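Long-range contacts in reticulocyte-binding protein 2a (Plasmodium vivax, PDB 4Z8N), which probably helps the malaria parasite recognise and invade reticulocytes, its erythrocyte-binding domain, the part held here, providing the mostly helical scaffold for receptor engagement: residues Q27-K35 with Y48-L59; Q66-L77 with Q107-N118. All coordinates share one frame; numbering follows the deposited sequence.

Contact 1. Residues Q27-K35 with Y48-L59; sequences QMNYFAEIK and YDEAYNQSVNPL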
loop_
_atom_site.group_PDB
_atom_site.type_symbol
_atom_site.label_atom_id
_atom_site.label_comp_id
_atom_site.label_asym_id
_atom_site.label_seq_id
_atom_site.Cartn_x
_atom_site.Cartn_y
_atom_site.Cartn_z
ATOM N N GLN A 27 2.398 9.210 6.694
ATOM C CA GLN A 27 2.583 10.239 7.719
ATOM C C GLN A 27 1.395 10.281 8.680
ATOM O O GLN A 27 1.562 10.512 9.878
ATOM C CB GLN A 27 2.778 11.620 7.080
ATOM C CG GLN A 27 4.054 11.777 6.253
ATOM C CD GLN A 27 3.825 11.557 4.766
ATOM O OE1 GLN A 27 3.204 10.574 4.357
ATOM N NE2 GLN A 27 4.327 12.477 3.949
ATOM N N MET A 28 0.198 10.061 8.144
ATOM C CA MET A 28 -1.022 10.097 8.942
ATOM C C MET A 28 -1.032 8.938 9.923
ATOM O O MET A 28 -1.497 9.067 11.054
ATOM C CB MET A 28 -2.261 10.053 8.043
ATOM C CG MET A 28 -2.291 11.150 6.983
ATOM S SD MET A 28 -2.355 12.816 7.678
ATOM C CE MET A 28 -4.075 12.930 8.144
ATOM N N ASN A 29 -0.511 7.802 9.473
ATOM C CA ASN A 29 -0.346 6.644 10.332
ATOM C C ASN A 29 0.651 6.955 11.443
ATOM O O ASN A 29 0.455 6.585 12.599
ATOM C CB ASN A 29 0.125 5.441 9.516
ATOM C CG ASN A 29 -0.227 4.122 10.169
ATOM O OD1 ASN A 29 0.234 3.818 11.268
ATOM N ND2 ASN A 29 -1.039 3.325 9.487
ATOM N N TYR A 30 1.718 7.653 11.073
ATOM C CA TYR A 30 2.756 8.049 12.015
ATOM C C TYR A 30 2.213 8.987 13.096
ATOM O O TYR A 30 2.520 8.827 14.279
ATOM C CB TYR A 30 3.915 8.712 11.262
ATOM C CG TYR A 30 4.938 9.382 12.151
ATOM C CD1 TYR A 30 5.907 8.637 12.811
ATOM C CD2 TYR A 30 4.944 10.761 12.318
ATOM C CE1 TYR A 30 6.844 9.243 13.621
ATOM C CE2 TYR A 30 5.881 11.378 13.128
ATOM C CZ TYR A 30 6.826 10.613 13.776
ATOM O OH TYR A 30 7.761 11.215 14.581
ATOM N N PHE A 31 1.397 9.956 12.692
ATOM C CA PHE A 31 0.837 10.919 13.634
ATOM C C PHE A 31 -0.091 10.238 14.636
ATOM O O PHE A 31 -0.190 10.661 15.790
ATOM C CB PHE A 31 0.091 12.029 12.888
ATOM C CG PHE A 31 0.976 12.872 12.015
ATOM C CD1 PHE A 31 2.292 13.122 12.372
ATOM C CD2 PHE A 31 0.496 13.407 10.829
ATOM C CE1 PHE A 31 3.112 13.899 11.570
ATOM C CE2 PHE A 31 1.311 14.183 10.020
ATOM C CZ PHE A 31 2.621 14.429 10.392
ATOM N N ALA A 32 -0.765 9.181 14.193
ATOM C CA ALA A 32 -1.634 8.407 15.071
ATOM C C ALA A 32 -0.812 7.624 16.089
ATOM O O ALA A 32 -1.221 7.468 17.238
ATOM C CB ALA A 32 -2.514 7.463 14.257
ATOM N N GLU A 33 0.352 7.141 15.661
ATOM C CA GLU A 33 1.245 6.389 16.541
ATOM C C GLU A 33 1.824 7.264 17.646
ATOM O O GLU A 33 1.885 6.850 18.804
ATOM C CB GLU A 33 2.383 5.750 15.740
ATOM C CG GLU A 33 1.934 4.598 14.863
ATOM C CD GLU A 33 1.286 3.485 15.663
ATOM O OE1 GLU A 33 1.782 3.180 16.769
ATOM O OE2 GLU A 33 0.274 2.925 15.193
ATOM N N ILE A 34 2.250 8.470 17.281
ATOM C CA ILE A 34 2.789 9.422 18.247
ATOM C C ILE A 34 1.748 9.750 19.314
ATOM O O ILE A 34 2.081 9.927 20.488
ATOM C CB ILE A 34 3.254 10.722 17.555
ATOM C CG1 ILE A 34 4.462 10.445 16.661
ATOM C CG2 ILE A 34 3.623 11.787 18.580
ATOM C CD1 ILE A 34 5.676 9.958 17.421
ATOM N N LYS A 35 0.485 9.796 18.899
ATOM C CA LYS A 35 -0.611 10.176 19.784
ATOM C C LYS A 35 -0.652 9.359 21.073
ATOM O O LYS A 35 -0.804 9.924 22.154
ATOM C CB LYS A 35 -1.948 10.058 19.052
ATOM C CG LYS A 35 -3.147 10.448 19.897
ATOM C CD LYS A 35 -4.430 10.415 19.083
ATOM C CE LYS A 35 -4.721 11.766 18.456
ATOM N NZ LYS A 35 -5.507 12.640 19.376
ATOM N N TYR A 48 -0.361 17.825 22.299
ATOM C CA TYR A 48 -0.366 17.099 21.036
ATOM C C TYR A 48 -1.788 16.807 20.578
ATOM O O TYR A 48 -2.111 16.979 19.404
ATOM C CB TYR A 48 0.423 15.794 21.143
ATOM C CG TYR A 48 0.522 15.052 19.827
ATOM C CD1 TYR A 48 1.490 15.391 18.890
ATOM C CD2 TYR A 48 -0.356 14.022 19.515
ATOM C CE1 TYR A 48 1.584 14.721 17.681
ATOM C CE2 TYR A 48 -0.272 13.347 18.309
ATOM C CZ TYR A 48 0.701 13.702 17.397
ATOM O OH TYR A 48 0.793 13.035 16.198
ATOM N N ASP A 49 -2.633 16.362 21.505
ATOM C CA ASP A 49 -4.025 16.062 21.185
ATOM C C ASP A 49 -4.730 17.300 20.646
ATOM O O ASP A 49 -5.567 17.211 19.747
ATOM C CB ASP A 49 -4.764 15.524 22.414
ATOM C CG ASP A 49 -4.306 14.132 22.809
ATOM O OD1 ASP A 49 -3.759 13.415 21.944
ATOM O OD2 ASP A 49 -4.494 13.753 23.986
ATOM N N GLU A 50 -4.373 18.456 21.195
ATOM C CA GLU A 50 -4.940 19.726 20.764
ATOM C C GLU A 50 -4.453 20.101 19.367
ATOM O O GLU A 50 -5.238 20.526 18.519
ATOM C CB GLU A 50 -4.588 20.831 21.762
ATOM C CG GLU A 50 -5.203 22.183 21.443
ATOM C CD GLU A 50 -4.834 23.243 22.463
ATOM O OE1 GLU A 50 -3.625 23.503 22.643
ATOM O OE2 GLU A 50 -5.752 23.818 23.088
ATOM N N ALA A 51 -3.155 19.938 19.134
ATOM C CA ALA A 51 -2.560 20.252 17.839
ATOM C C ALA A 51 -3.003 19.256 16.768
ATOM O O ALA A 51 -3.205 19.626 15.610
ATOM C CB ALA A 51 -1.045 20.274 17.948
ATOM N N TYR A 52 -3.152 17.995 17.163
ATOM C CA TYR A 52 -3.627 16.944 16.267
ATOM C C TYR A 52 -5.030 17.255 15.754
ATOM O O TYR A 52 -5.317 17.094 14.568
ATOM C CB TYR A 52 -3.616 15.589 16.984
ATOM C CG TYR A 52 -3.923 14.396 16.101
ATOM C CD1 TYR A 52 -5.235 14.012 15.844
ATOM C CD2 TYR A 52 -2.898 13.644 15.538
ATOM C CE1 TYR A 52 -5.518 12.921 15.044
ATOM C CE2 TYR A 52 -3.171 12.547 14.736
ATOM C CZ TYR A 52 -4.483 12.191 14.493
ATOM O OH TYR A 52 -4.762 11.104 13.696
ATOM N N ASN A 53 -5.898 17.697 16.658
ATOM C CA ASN A 53 -7.282 17.993 16.311
ATOM C C ASN A 53 -7.388 19.201 15.382
ATOM O O ASN A 53 -8.250 19.248 14.504
ATOM C CB ASN A 53 -8.105 18.227 17.582
ATOM C CG ASN A 53 -9.594 18.012 17.366
ATOM O OD1 ASN A 53 -10.131 18.298 16.296
ATOM N ND2 ASN A 53 -10.267 17.501 18.390
ATOM N N GLN A 54 -6.503 20.173 15.570
ATOM C CA GLN A 54 -6.538 21.392 14.770
ATOM C C GLN A 54 -5.947 21.195 13.373
ATOM O O GLN A 54 -6.402 21.811 12.409
ATOM C CB GLN A 54 -5.797 22.523 15.487
ATOM C CG GLN A 54 -5.856 23.854 14.751
ATOM C CD GLN A 54 -5.114 24.962 15.471
ATOM O OE1 GLN A 54 -3.911 24.861 15.720
ATOM N NE2 GLN A 54 -5.828 26.032 15.806
ATOM N N SER A 55 -4.941 20.332 13.263
ATOM C CA SER A 55 -4.199 20.190 12.011
ATOM C C SER A 55 -4.478 18.884 11.270
ATOM O O SER A 55 -4.845 18.892 10.094
ATOM C CB SER A 55 -2.697 20.305 12.279
ATOM O OG SER A 55 -2.365 21.576 12.807
ATOM N N VAL A 56 -4.295 17.762 11.957
ATOM C CA VAL A 56 -4.370 16.456 11.312
ATOM C C VAL A 56 -5.791 16.082 10.889
ATOM O O VAL A 56 -6.004 15.615 9.769
ATOM C CB VAL A 56 -3.810 15.355 12.230
ATOM C CG1 VAL A 56 -3.916 13.995 11.559
ATOM C CG2 VAL A 56 -2.365 15.657 12.587
ATOM N N ASN A 57 -6.759 16.286 11.778
ATOM C CA ASN A 57 -8.143 15.912 11.487
ATOM C C ASN A 57 -8.772 16.666 10.305
ATOM O O ASN A 57 -9.434 16.043 9.473
ATOM C CB ASN A 57 -9.013 16.081 12.737
ATOM C CG ASN A 57 -8.812 14.963 13.741
ATOM O OD1 ASN A 57 -8.511 13.827 13.370
ATOM N ND2 ASN A 57 -8.978 15.278 15.020
ATOM N N PRO A 58 -8.582 17.999 10.219
ATOM C CA PRO A 58 -9.107 18.658 9.016
ATOM C C PRO A 58 -8.381 18.219 7.746
ATOM O O PRO A 58 -8.993 18.160 6.679
ATOM C CB PRO A 58 -8.863 20.145 9.291
ATOM C CG PRO A 58 -8.765 20.249 10.769
ATOM C CD PRO A 58 -8.092 18.985 11.200
ATOM N N LEU A 59 -7.090 17.919 7.865
ATOM C CA LEU A 59 -6.307 17.450 6.727
ATOM C C LEU A 59 -6.819 16.102 6.231
ATOM O O LEU A 59 -6.989 15.900 5.029
ATOM C CB LEU A 59 -4.824 17.349 7.092
ATOM C CG LEU A 59 -3.908 16.758 6.014
ATOM C CD1 LEU A 59 -3.959 17.583 4.737
ATOM C CD2 LEU A 59 -2.482 16.643 6.521
HETATM O O HOH W 1 -3.996 10.323 11.477
#

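Contact 2. Residues Q66-L77 with Q107-N118; sequences QINSCVPKKAAL and QLDAYKNCVQAN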
loop_
_atom_site.group_PDB
_atom_site.type_symbol
_atom_site.label_atom_id
_atom_site.label_comp_id
_atom_site.label_asym_id
_atom_site.label_seq_id
_atom_site.Cartn_x
_atom_site.Cartn_y
_atom_site.Cartn_z
ATOM N N GLN A 66 -11.546 14.177 -1.070
ATOM C CA GLN A 66 -10.954 14.076 -2.397
ATOM C C GLN A 66 -11.067 12.651 -2.933
ATOM O O GLN A 66 -11.453 12.445 -4.084
ATOM C CB GLN A 66 -9.490 14.517 -2.374
ATOM C CG GLN A 66 -8.790 14.369 -3.715
ATOM C CD GLN A 66 -7.383 14.928 -3.706
ATOM O OE1 GLN A 66 -7.130 15.992 -3.141
ATOM N NE2 GLN A 66 -6.458 14.211 -4.333
ATOM N N ILE A 67 -10.737 11.673 -2.092
ATOM C CA ILE A 67 -10.836 10.267 -2.467
ATOM C C ILE A 67 -12.282 9.901 -2.794
ATOM O O ILE A 67 -12.543 9.128 -3.716
ATOM C CB ILE A 67 -10.312 9.338 -1.351
ATOM C CG1 ILE A 67 -8.860 9.673 -1.013
ATOM C CG2 ILE A 67 -10.412 7.879 -1.774
ATOM C CD1 ILE A 67 -7.894 9.393 -2.140
ATOM N N ASN A 68 -13.217 10.474 -2.041
ATOM C CA ASN A 68 -14.638 10.241 -2.277
ATOM C C ASN A 68 -15.095 10.784 -3.628
ATOM O O ASN A 68 -16.014 10.244 -4.241
ATOM C CB ASN A 68 -15.479 10.864 -1.160
ATOM C CG ASN A 68 -15.314 10.145 0.162
ATOM O OD1 ASN A 68 -14.850 9.005 0.208
ATOM N ND2 ASN A 68 -15.702 10.806 1.248
ATOM N N SER A 69 -14.452 11.852 -4.086
ATOM C CA SER A 69 -14.800 12.459 -5.366
ATOM C C SER A 69 -14.248 11.644 -6.533
ATOM O O SER A 69 -14.627 11.861 -7.685
ATOM C CB SER A 69 -14.280 13.897 -5.440
ATOM O OG SER A 69 -12.861 13.925 -5.435
ATOM N N CYS A 70 -13.352 10.709 -6.229
ATOM C CA CYS A 70 -12.730 9.878 -7.252
ATOM C C CYS A 70 -13.502 8.583 -7.475
ATOM O O CYS A 70 -13.181 7.809 -8.377
ATOM C CB CYS A 70 -11.283 9.558 -6.875
ATOM S SG CYS A 70 -10.241 11.010 -6.652
ATOM N N VAL A 71 -14.515 8.355 -6.645
ATOM C CA VAL A 71 -15.318 7.136 -6.712
ATOM C C VAL A 71 -16.014 6.916 -8.069
ATOM O O VAL A 71 -15.959 5.803 -8.597
ATOM C CB VAL A 71 -16.375 7.108 -5.580
ATOM C CG1 VAL A 71 -17.370 5.978 -5.794
ATOM C CG2 VAL A 71 -15.689 6.970 -4.231
ATOM N N PRO A 72 -16.659 7.959 -8.644
ATOM C CA PRO A 72 -17.248 7.729 -9.970
ATOM C C PRO A 72 -16.207 7.301 -11.002
ATOM O O PRO A 72 -16.500 6.488 -11.880
ATOM C CB PRO A 72 -17.842 9.094 -10.336
ATOM C CG PRO A 72 -18.092 9.754 -9.033
ATOM C CD PRO A 72 -16.965 9.317 -8.151
ATOM N N LYS A 73 -15.000 7.841 -10.883
ATOM C CA LYS A 73 -13.903 7.447 -11.754
ATOM C C LYS A 73 -13.491 5.998 -11.490
ATOM O O LYS A 73 -13.186 5.248 -12.418
ATOM C CB LYS A 73 -12.710 8.381 -11.565
ATOM C CG LYS A 73 -11.561 8.088 -12.501
ATOM C CD LYS A 73 -11.988 8.262 -13.944
ATOM C CE LYS A 73 -11.566 7.075 -14.783
ATOM N NZ LYS A 73 -12.293 5.829 -14.419
ATOM N N LYS A 74 -13.490 5.609 -10.218
ATOM C CA LYS A 74 -13.150 4.244 -9.833
ATOM C C LYS A 74 -14.173 3.254 -10.375
ATOM O O LYS A 74 -13.819 2.171 -10.839
ATOM C CB LYS A 74 -13.062 4.123 -8.311
ATOM C CG LYS A 74 -12.702 2.729 -7.821
ATOM C CD LYS A 74 -12.612 2.683 -6.308
ATOM C CE LYS A 74 -13.947 2.977 -5.657
ATOM N NZ LYS A 74 -14.976 1.966 -6.021
ATOM N N ALA A 75 -15.445 3.642 -10.316
ATOM C CA ALA A 75 -16.536 2.801 -10.794
ATOM C C ALA A 75 -16.405 2.513 -12.286
ATOM O O ALA A 75 -16.497 1.361 -12.712
ATOM C CB ALA A 75 -17.872 3.458 -10.501
ATOM N N ALA A 76 -16.193 3.564 -13.073
ATOM C CA ALA A 76 -16.017 3.425 -14.514
ATOM C C ALA A 76 -14.832 2.514 -14.829
ATOM O O ALA A 76 -14.903 1.675 -15.728
ATOM C CB ALA A 76 -15.825 4.791 -15.163
ATOM N N LEU A 77 -13.750 2.681 -14.077
ATOM C CA LEU A 77 -12.557 1.855 -14.246
ATOM C C LEU A 77 -12.848 0.381 -13.968
ATOM O O LEU A 77 -12.427 -0.495 -14.723
ATOM C CB LEU A 77 -11.433 2.352 -13.333
ATOM C CG LEU A 77 -10.143 1.531 -13.281
ATOM C CD1 LEU A 77 -9.501 1.414 -14.662
ATOM C CD2 LEU A 77 -9.172 2.145 -12.287
ATOM N N GLN A 107 -8.565 5.440 -18.251
ATOM C CA GLN A 107 -9.320 5.479 -17.006
ATOM C C GLN A 107 -8.451 5.190 -15.785
ATOM O O GLN A 107 -8.667 5.764 -14.717
ATOM C CB GLN A 107 -10.486 4.492 -17.064
ATOM C CG GLN A 107 -11.629 4.950 -17.957
ATOM C CD GLN A 107 -12.711 3.902 -18.086
ATOM O OE1 GLN A 107 -12.456 2.710 -17.912
ATOM N NE2 GLN A 107 -13.927 4.339 -18.385
ATOM N N LEU A 108 -7.475 4.299 -15.935
ATOM C CA LEU A 108 -6.531 4.035 -14.854
ATOM C C LEU A 108 -5.675 5.271 -14.606
ATOM O O LEU A 108 -5.419 5.647 -13.463
ATOM C CB LEU A 108 -5.645 2.828 -15.177
ATOM C CG LEU A 108 -4.515 2.515 -14.187
ATOM C CD1 LEU A 108 -5.055 2.258 -12.786
ATOM C CD2 LEU A 108 -3.670 1.337 -14.665
ATOM N N ASP A 109 -5.243 5.909 -15.689
ATOM C CA ASP A 109 -4.425 7.110 -15.589
ATOM C C ASP A 109 -5.214 8.270 -14.986
ATOM O O ASP A 109 -4.675 9.060 -14.213
ATOM C CB ASP A 109 -3.878 7.503 -16.962
ATOM C CG ASP A 109 -2.933 8.684 -16.893
ATOM O OD1 ASP A 109 -2.061 8.697 -15.999
ATOM O OD2 ASP A 109 -3.065 9.601 -17.729
ATOM N N ALA A 110 -6.491 8.369 -15.342
ATOM C CA ALA A 110 -7.338 9.449 -14.843
ATOM C C ALA A 110 -7.638 9.282 -13.355
ATOM O O ALA A 110 -7.665 10.260 -12.609
ATOM C CB ALA A 110 -8.636 9.522 -15.642
ATOM N N TYR A 111 -7.862 8.041 -12.929
ATOM C CA TYR A 111 -8.126 7.757 -11.522
ATOM C C TYR A 111 -6.889 8.031 -10.675
ATOM O O TYR A 111 -6.986 8.617 -9.598
ATOM C CB TYR A 111 -8.590 6.307 -11.334
ATOM C CG TYR A 111 -8.910 5.947 -9.899
ATOM C CD1 TYR A 111 -9.946 6.578 -9.221
ATOM C CD2 TYR A 111 -8.185 4.974 -9.224
ATOM C CE1 TYR A 111 -10.247 6.258 -7.912
ATOM C CE2 TYR A 111 -8.481 4.642 -7.907
ATOM C CZ TYR A 111 -9.513 5.289 -7.258
ATOM O OH TYR A 111 -9.821 4.972 -5.954
ATOM N N LYS A 112 -5.729 7.607 -11.170
ATOM C CA LYS A 112 -4.465 7.848 -10.482
ATOM C C LYS A 112 -4.232 9.339 -10.245
ATOM O O LYS A 112 -3.794 9.743 -9.168
ATOM C CB LYS A 112 -3.298 7.258 -11.279
ATOM C CG LYS A 112 -1.929 7.548 -10.678
ATOM C CD LYS A 112 -0.816 6.942 -11.518
ATOM C CE LYS A 112 0.545 7.179 -10.881
ATOM N NZ LYS A 112 1.651 6.600 -11.695
ATOM N N ASN A 113 -4.536 10.152 -11.252
ATOM C CA ASN A 113 -4.349 11.596 -11.147
ATOM C C ASN A 113 -5.336 12.237 -10.179
ATOM O O ASN A 113 -4.996 13.183 -9.469
ATOM C CB ASN A 113 -4.467 12.251 -12.523
ATOM C CG ASN A 113 -3.268 11.969 -13.403
ATOM O OD1 ASN A 113 -2.165 11.732 -12.911
ATOM N ND2 ASN A 113 -3.476 11.997 -14.713
ATOM N N CYS A 114 -6.559 11.722 -10.164
ATOM C CA CYS A 114 -7.582 12.198 -9.243
ATOM C C CYS A 114 -7.171 11.885 -7.805
ATOM O O CYS A 114 -7.387 12.684 -6.894
ATOM C CB CYS A 114 -8.936 11.563 -9.574
ATOM S SG CYS A 114 -10.290 11.997 -8.456
ATOM N N VAL A 115 -6.564 10.719 -7.617
ATOM C CA VAL A 115 -6.106 10.283 -6.302
ATOM C C VAL A 115 -4.844 11.033 -5.875
ATOM O O VAL A 115 -4.730 11.479 -4.732
ATOM C CB VAL A 115 -5.837 8.762 -6.288
ATOM C CG1 VAL A 115 -5.127 8.344 -5.007
ATOM C CG2 VAL A 115 -7.140 7.995 -6.458
ATOM N N GLN A 116 -3.903 11.182 -6.802
ATOM C CA GLN A 116 -2.637 11.842 -6.502
ATOM C C GLN A 116 -2.717 13.364 -6.587
ATOM O O GLN A 116 -1.706 14.046 -6.431
ATOM C CB GLN A 116 -1.539 11.343 -7.443
ATOM C CG GLN A 116 -0.974 9.980 -7.092
ATOM C CD GLN A 116 0.182 9.594 -7.992
ATOM O OE1 GLN A 116 0.358 10.164 -9.070
ATOM N NE2 GLN A 116 0.984 8.632 -7.551
ATOM N N ALA A 117 -3.908 13.897 -6.843
ATOM C CA ALA A 117 -4.083 15.345 -6.906
ATOM C C ALA A 117 -3.781 15.968 -5.545
ATOM O O ALA A 117 -4.080 15.375 -4.506
ATOM C CB ALA A 117 -5.493 15.696 -7.356
ATOM N N ASN A 118 -3.163 17.148 -5.565
ATOM C CA ASN A 118 -2.805 17.883 -4.349
ATOM C C ASN A 118 -1.827 17.133 -3.444
ATOM O O ASN A 118 -1.678 17.477 -2.271
ATOM C CB ASN A 118 -4.063 18.235 -3.554
ATOM C CG ASN A 118 -5.111 18.926 -4.398
ATOM O OD1 ASN A 118 -4.828 19.922 -5.066
ATOM N ND2 ASN A 118 -6.328 18.396 -4.380
HETATM O O HOH W 2 -11.773 6.517 -4.758
#

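Contact 1. Residues Q27-K35 with Y48-L59
Met-28 reaches Val-56 and Leu-59 through the end of its side chain. The chain is bent at chi2 (-63°) and chi3 (-78°), and this brings CE to 3.6 Å from Val-56 CG1. SD itself faces Leu-59 CD2. The backbone O of Met-28 accepts a hydrogen bond from a water that is also bonded to Tyr-52 OH. Phe-31 packs CB against Tyr-52 CE2 and ring atom CD2 against Val-56 CG2. Phe-129 of helix 119-136 meets its ring edge-to-face. The O of Phe-31 has two donors: Lys-35 N, within the helix, and Tyr-48 OH, at 2.6 Å. The hydroxyl lies in the carbonyl plane, on a lone pair. The two helices are antiparallel neighbours in the mostly helical erythrocyte-binding domain; the axes of segments 27-35 and 48-59 come within 10.9 Å, with 155° between their directions. They follow one another in the chain. Ile-34 lays CG2 over one face of the Tyr-48 ring, 4.0 Å from its centroid, a CH-pi contact. The Lys-35 side chain crosses that of Tyr-52 at about a right angle. Its CE sits 3.5 Å from the ring centroid, over one face, while Val-56 CB covers the opposite face. Lys-35 NZ makes an off-centre cation-pi contact with the same ring and a salt bridge of 3.2 Å to Asp-49 OD1, which it meets from above the carboxylate plane. Asp-49 OD1 also pairs with Lys-45.

Contact 2. Residues Q66-L77 with Q107-N118
This is a disulfide-linked antiparallel helix pair, partly buried, where the break between helices 42-69 and 71-85 faces the C-terminal end of helix 94-115. Cys-70, in the break, is bonded to Cys-114 through SG atoms 2.1 Å apart, with a chi3 of -94°. Beside the disulfide stands Tyr-111. Its CG is anti to the backbone N, which carries the ring across to the other segment. CE1 touches Cys-70 CB, and Cys-70 O lies at the ring edge, 3.4 Å from CE1. Lys-74 runs alongside the ring in the same direction, with CB on CE1. Val-115 CG2 packs over one ring face. A water joins Tyr-111 OH to Ile-67 O. The Lys-73 chain is bent, and its CE packs on Ala-110 CB and the backbone of Gln-107. Farther along, Leu-77 sets CD1 against Leu-108 CB.

Beyond the disulfide, the extended chain of Gln-66 holds the end of helix 94-115 and the residues just after it. Its NE2 donates to Ala-117 O at 2.7 Å, nearly straight at 167°, and to Cys-114 O at 3.1 Å, more bent. Its OE1 accepts from Asn-118 ND2 at 2.8 Å, and the two amide planes stand 71° apart. Tyr-122 OH is a further partner of OE1. Gln-107 OE1, at the far end, is hydrogen-bonded to Thr-80 OG1. The arrangement is that of a cross-linked antiparallel helical hairpin, its two arms joined by a disulfide, within the Rh5-type coiled-coil domain.

Overall arrangement
Helix 42-69 links the two contacts. Contact 1 uses mainly its N-terminal half, and contact 2 begins on its last turn. Along the chain they come in series, contact 1 closing before contact 2 opens. Their centres are 25 Å apart, and their nearest atoms about 7 Å, without touching. Helix 42-69 therefore pairs first with helix 26-37 before it, then, across the break at Cys-70, the chain pairs with helix 94-115. Helix 119-136 lies near both. Its Glu-120, a calcium ligand in a structure of this protein, has no ion here. The Glu-120 side chain is about 7 Å from that of Asn-118 in contact 2 and about 11 Å from that of Leu-59 in contact 1.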